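Local structure of transglutaminase elicitor (Phytophthora sojae, 3TW5) at residues A[138-152]-A[352-365]. The protein probably catalyses transglutaminase cross-linking between glutamine and lysine side chains, and is thought to act as an elicitor, a pathogen-associated molecular pattern sensed by plant innate immunity. The protein carries 1 engineered substitution. Sequence-based numbering, arbitrary orientation.
Sequences ETEPKCPVKHNGVTF and YADVSMLLKKSAAC
Cys143 and Cys365 form a disulfide, SG to SG 2.0 Å, that ties the C-terminal end of helix 352-364 to the loop leading into a two-stranded beta hairpin, 145-147 with 150-152. With chi1 at 68°, Cys143 SG sits between its own backbone N and carbonyl carbon, where it meets Cys365 SG. Beside the bridge, Ser362 links the two backbones. Its carbonyl O accepts Cys143 N at 3.3 Å in a nearly straight bond and Lys142 N in a weaker, more bent one. Its hydroxyl OG donates to Cys143 O at 2.9 Å, from above the carbonyl plane.

The hairpin turns through a type I' turn, and its inward side chains meet the helix. Leu358 uses both branches. CD1 sits over the centre of the Phe152 ring, 3.9 Å from the ring centroid, in a CH-pi contact. CD2 touches Val145 CG1 and His147 CB. Met357 is bent at chi2 and chi3, which swings CE over one face of the His147 imidazole, toward its rim. Helix 154-167 packs on the same helix through Leu157 and Val161.

Along the loop before the disulfide, Leu359 CD2 lies alongside Pro141 CG. Glu138 OE1 is hydrogen-bonded to Tyr165 OH. At the N-terminal end of the helix, Tyr352 OH donates to Glu138 OE2 at 3.2 Å, on its syn side, with carboxylate and ring planes 76° apart.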
loop_
_atom_site.group_PDB
_atom_site.type_symbol
_atom_site.label_atom_id
_atom_site.label_comp_id
_atom_site.label_asym_id
_atom_site.label_seq_id
_atom_site.Cartn_x
_atom_site.Cartn_y
_atom_site.Cartn_z
ATOM N N GLU A 138 2.121 10.598 -6.300
ATOM C CA GLU A 138 1.231 11.659 -6.768
ATOM C C GLU A 138 0.879 12.658 -5.659
ATOM O O GLU A 138 0.448 12.264 -4.573
ATOM C CB GLU A 138 -0.037 11.048 -7.370
ATOM C CG GLU A 138 -0.499 11.699 -8.658
ATOM C CD GLU A 138 0.355 11.315 -9.854
ATOM O OE1 GLU A 138 0.569 10.104 -10.083
ATOM O OE2 GLU A 138 0.805 12.230 -10.574
ATOM N N THR A 139 1.082 13.946 -5.941
ATOM C CA THR A 139 0.676 15.027 -5.043
ATOM C C THR A 139 -0.829 14.945 -4.814
ATOM O O THR A 139 -1.590 14.771 -5.768
ATOM C CB THR A 139 1.028 16.413 -5.632
ATOM O OG1 THR A 139 2.416 16.454 -5.982
ATOM C CG2 THR A 139 0.738 17.525 -4.635
ATOM N N GLU A 140 -1.255 15.062 -3.556
ATOM C CA GLU A 140 -2.669 14.929 -3.203
ATOM C C GLU A 140 -3.535 16.021 -3.823
ATOM O O GLU A 140 -3.166 17.195 -3.778
ATOM C CB GLU A 140 -2.859 14.925 -1.684
ATOM C CG GLU A 140 -4.291 14.607 -1.253
ATOM C CD GLU A 140 -4.531 14.789 0.228
ATOM O OE1 GLU A 140 -5.267 13.965 0.810
ATOM O OE2 GLU A 140 -3.996 15.756 0.809
ATOM N N PRO A 141 -4.684 15.633 -4.412
ATOM C CA PRO A 141 -5.695 16.602 -4.818
ATOM C C PRO A 141 -6.173 17.384 -3.600
ATOM O O PRO A 141 -6.511 16.782 -2.576
ATOM C CB PRO A 141 -6.831 15.723 -5.352
ATOM C CG PRO A 141 -6.194 14.461 -5.737
ATOM C CD PRO A 141 -5.058 14.258 -4.791
ATOM N N LYS A 142 -6.184 18.711 -3.701
ATOM C CA LYS A 142 -6.547 19.553 -2.563
ATOM C C LYS A 142 -7.991 20.053 -2.641
ATOM O O LYS A 142 -8.789 19.803 -1.732
ATOM C CB LYS A 142 -5.570 20.726 -2.410
ATOM C CG LYS A 142 -5.474 21.259 -0.982
ATOM C CD LYS A 142 -5.006 22.709 -0.933
ATOM C CE LYS A 142 -3.491 22.840 -1.051
ATOM N NZ LYS A 142 -3.078 24.272 -1.162
ATOM N N CYS A 143 -8.326 20.749 -3.724
ATOM C CA CYS A 143 -9.645 21.363 -3.860
ATOM C C CYS A 143 -10.266 21.097 -5.246
ATOM O O CYS A 143 -9.538 20.767 -6.187
ATOM C CB CYS A 143 -9.556 22.863 -3.536
ATOM S SG CYS A 143 -8.614 23.833 -4.724
ATOM N N PRO A 144 -11.609 21.226 -5.372
ATOM C CA PRO A 144 -12.336 20.837 -6.592
ATOM C C PRO A 144 -11.869 21.515 -7.881
ATOM O O PRO A 144 -11.342 22.628 -7.845
ATOM C CB PRO A 144 -13.782 21.247 -6.284
ATOM C CG PRO A 144 -13.872 21.216 -4.810
ATOM C CD PRO A 144 -12.539 21.703 -4.329
ATOM N N VAL A 145 -12.067 20.825 -9.005
ATOM C CA VAL A 145 -11.702 21.327 -10.334
ATOM C C VAL A 145 -12.871 21.163 -11.305
ATOM O O VAL A 145 -13.412 20.065 -11.459
ATOM C CB VAL A 145 -10.465 20.591 -10.913
ATOM C CG1 VAL A 145 -10.074 21.170 -12.271
ATOM C CG2 VAL A 145 -9.294 20.672 -9.958
ATOM N N LYS A 146 -13.256 22.259 -11.954
ATOM C CA LYS A 146 -14.302 22.221 -12.973
ATOM C C LYS A 146 -13.674 22.154 -14.359
ATOM O O LYS A 146 -12.804 22.961 -14.699
ATOM C CB LYS A 146 -15.231 23.434 -12.856
ATOM N N HIS A 147 -14.111 21.174 -15.146
ATOM C CA HIS A 147 -13.630 21.001 -16.511
ATOM C C HIS A 147 -14.782 20.573 -17.412
ATOM O O HIS A 147 -15.415 19.544 -17.170
ATOM C CB HIS A 147 -12.502 19.971 -16.555
ATOM C CG HIS A 147 -11.783 19.922 -17.865
ATOM N ND1 HIS A 147 -12.192 19.118 -18.908
ATOM C CD2 HIS A 147 -10.683 20.578 -18.303
ATOM C CE1 HIS A 147 -11.373 19.281 -19.933
ATOM N NE2 HIS A 147 -10.449 20.162 -19.592
ATOM N N ASN A 148 -15.043 21.377 -18.444
ATOM C CA ASN A 148 -16.189 21.196 -19.349
ATOM C C ASN A 148 -17.528 20.985 -18.628
ATOM O O ASN A 148 -18.287 20.064 -18.943
ATOM C CB ASN A 148 -15.921 20.091 -20.383
ATOM C CG ASN A 148 -14.760 20.425 -21.314
ATOM O OD1 ASN A 148 -14.439 21.595 -21.545
ATOM N ND2 ASN A 148 -14.122 19.389 -21.854
ATOM N N GLY A 149 -17.796 21.846 -17.647
ATOM C CA GLY A 149 -19.088 21.882 -16.967
ATOM C C GLY A 149 -19.293 20.870 -15.856
ATOM O O GLY A 149 -20.326 20.895 -15.179
ATOM N N VAL A 150 -18.328 19.973 -15.663
ATOM C CA VAL A 150 -18.417 18.987 -14.579
ATOM C C VAL A 150 -17.358 19.228 -13.495
ATOM O O VAL A 150 -16.176 19.436 -13.795
ATOM C CB VAL A 150 -18.428 17.512 -15.108
ATOM C CG1 VAL A 150 -17.171 17.187 -15.862
ATOM C CG2 VAL A 150 -18.637 16.521 -13.973
ATOM N N THR A 151 -17.811 19.225 -12.241
ATOM C CA THR A 151 -16.943 19.431 -11.085
ATOM C C THR A 151 -16.365 18.102 -10.616
ATOM O O THR A 151 -17.105 17.160 -10.310
ATOM C CB THR A 151 -17.696 20.124 -9.920
ATOM O OG1 THR A 151 -18.226 21.375 -10.371
ATOM C CG2 THR A 151 -16.768 20.378 -8.733
ATOM N N PHE A 152 -15.037 18.036 -10.579
ATOM C CA PHE A 152 -14.324 16.886 -10.042
ATOM C C PHE A 152 -13.889 17.173 -8.614
ATOM O O PHE A 152 -13.153 18.129 -8.360
ATOM C CB PHE A 152 -13.096 16.563 -10.895
ATOM C CG PHE A 152 -13.423 15.984 -12.239
ATOM C CD1 PHE A 152 -13.572 14.610 -12.400
ATOM C CD2 PHE A 152 -13.570 16.809 -13.349
ATOM C CE1 PHE A 152 -13.871 14.067 -13.644
ATOM C CE2 PHE A 152 -13.868 16.275 -14.594
ATOM C CZ PHE A 152 -14.018 14.901 -14.741
ATOM N N TYR A 352 -4.010 9.046 -18.806
ATOM C CA TYR A 352 -3.212 9.628 -17.727
ATOM C C TYR A 352 -2.894 11.093 -18.010
ATOM O O TYR A 352 -2.673 11.872 -17.084
ATOM C CB TYR A 352 -1.928 8.818 -17.505
ATOM C CG TYR A 352 -1.046 9.303 -16.368
ATOM C CD1 TYR A 352 -1.580 9.590 -15.110
ATOM C CD2 TYR A 352 0.330 9.451 -16.546
ATOM C CE1 TYR A 352 -0.769 10.030 -14.063
ATOM C CE2 TYR A 352 1.152 9.888 -15.503
ATOM C CZ TYR A 352 0.594 10.175 -14.267
ATOM O OH TYR A 352 1.394 10.606 -13.237
ATOM N N ALA A 353 -2.883 11.461 -19.290
ATOM C CA ALA A 353 -2.688 12.848 -19.700
ATOM C C ALA A 353 -3.837 13.718 -19.194
ATOM O O ALA A 353 -3.610 14.809 -18.667
ATOM C CB ALA A 353 -2.565 12.941 -21.213
ATOM N N ASP A 354 -5.062 13.218 -19.351
ATOM C CA ASP A 354 -6.265 13.905 -18.882
ATOM C C ASP A 354 -6.298 14.012 -17.360
ATOM O O ASP A 354 -6.637 15.065 -16.818
ATOM C CB ASP A 354 -7.529 13.193 -19.383
ATOM C CG ASP A 354 -7.787 13.422 -20.869
ATOM O OD1 ASP A 354 -7.366 14.473 -21.405
ATOM O OD2 ASP A 354 -8.427 12.549 -21.502
ATOM N N VAL A 355 -5.937 12.920 -16.686
ATOM C CA VAL A 355 -5.954 12.848 -15.223
ATOM C C VAL A 355 -4.859 13.725 -14.599
ATOM O O VAL A 355 -5.114 14.429 -13.619
ATOM C CB VAL A 355 -5.861 11.384 -14.720
ATOM C CG1 VAL A 355 -5.878 11.323 -13.200
ATOM C CG2 VAL A 355 -7.006 10.561 -15.279
ATOM N N SER A 356 -3.659 13.695 -15.179
ATOM C CA SER A 356 -2.553 14.547 -14.727
ATOM C C SER A 356 -2.937 16.022 -14.768
ATOM O O SER A 356 -2.642 16.776 -13.837
ATOM C CB SER A 356 -1.304 14.323 -15.583
ATOM O OG SER A 356 -0.895 12.967 -15.554
ATOM N N MET A 357 -3.600 16.414 -15.855
ATOM C CA MET A 357 -4.058 17.785 -16.067
ATOM C C MET A 357 -4.961 18.250 -14.922
ATOM O O MET A 357 -4.800 19.362 -14.410
ATOM C CB MET A 357 -4.767 17.893 -17.426
ATOM C CG MET A 357 -5.331 19.270 -17.777
ATOM S SD MET A 357 -7.033 19.532 -17.215
ATOM C CE MET A 357 -7.906 18.283 -18.159
ATOM N N LEU A 358 -5.894 17.387 -14.524
ATOM C CA LEU A 358 -6.829 17.687 -13.440
ATOM C C LEU A 358 -6.146 17.671 -12.072
ATOM O O LEU A 358 -6.452 18.501 -11.214
ATOM C CB LEU A 358 -8.016 16.717 -13.464
ATOM C CG LEU A 358 -9.014 16.808 -14.627
ATOM C CD1 LEU A 358 -9.987 15.644 -14.578
ATOM C CD2 LEU A 358 -9.768 18.135 -14.634
ATOM N N LEU A 359 -5.220 16.729 -11.886
ATOM C CA LEU A 359 -4.432 16.625 -10.657
ATOM C C LEU A 359 -3.593 17.874 -10.384
ATOM O O LEU A 359 -3.487 18.315 -9.239
ATOM C CB LEU A 359 -3.521 15.394 -10.705
ATOM C CG LEU A 359 -4.142 14.016 -10.465
ATOM C CD1 LEU A 359 -3.221 12.938 -11.001
ATOM C CD2 LEU A 359 -4.442 13.781 -8.991
ATOM N N LYS A 360 -3.001 18.434 -11.439
ATOM C CA LYS A 360 -2.170 19.631 -11.318
ATOM C C LYS A 360 -2.992 20.840 -10.879
ATOM O O LYS A 360 -2.529 21.651 -10.075
ATOM C CB LYS A 360 -1.448 19.939 -12.634
ATOM C CG LYS A 360 -0.342 20.977 -12.490
ATOM C CD LYS A 360 -0.038 21.678 -13.804
ATOM C CE LYS A 360 0.937 22.830 -13.587
ATOM N NZ LYS A 360 1.276 23.526 -14.858
ATOM N N LYS A 361 -4.207 20.951 -11.410
ATOM C CA LYS A 361 -5.112 22.039 -11.058
ATOM C C LYS A 361 -5.663 21.880 -9.645
ATOM O O LYS A 361 -5.880 22.867 -8.945
ATOM C CB LYS A 361 -6.260 22.132 -12.062
ATOM C CG LYS A 361 -5.847 22.647 -13.427
ATOM C CD LYS A 361 -7.032 22.698 -14.370
ATOM C CE LYS A 361 -6.629 23.270 -15.716
ATOM N NZ LYS A 361 -7.752 23.191 -16.683
ATOM N N SER A 362 -5.878 20.635 -9.231
ATOM C CA SER A 362 -6.407 20.338 -7.904
ATOM C C SER A 362 -5.412 20.666 -6.792
ATOM O O SER A 362 -5.794 21.191 -5.745
ATOM C CB SER A 362 -6.819 18.873 -7.815
ATOM O OG SER A 362 -7.665 18.659 -6.704
ATOM N N ALA A 363 -4.142 20.350 -7.033
ATOM C CA ALA A 363 -3.078 20.572 -6.058
ATOM C C ALA A 363 -2.706 22.048 -5.933
ATOM O O ALA A 363 -2.346 22.511 -4.848
ATOM C CB ALA A 363 -1.851 19.742 -6.417
ATOM N N ALA A 364 -2.793 22.775 -7.046
ATOM C CA ALA A 364 -2.462 24.200 -7.078
ATOM C C ALA A 364 -3.672 25.074 -6.741
ATOM O O ALA A 364 -3.543 26.293 -6.588
ATOM C CB ALA A 364 -1.883 24.579 -8.439
ATOM N N CYS A 365 -4.836 24.437 -6.614
ATOM C CA CYS A 365 -6.110 25.111 -6.340
ATOM C C CYS A 365 -6.472 26.192 -7.371
ATOM O O CYS A 365 -6.557 27.380 -7.048
ATOM C CB CYS A 365 -6.184 25.624 -4.890
ATOM S SG CYS A 365 -6.938 24.433 -3.730
#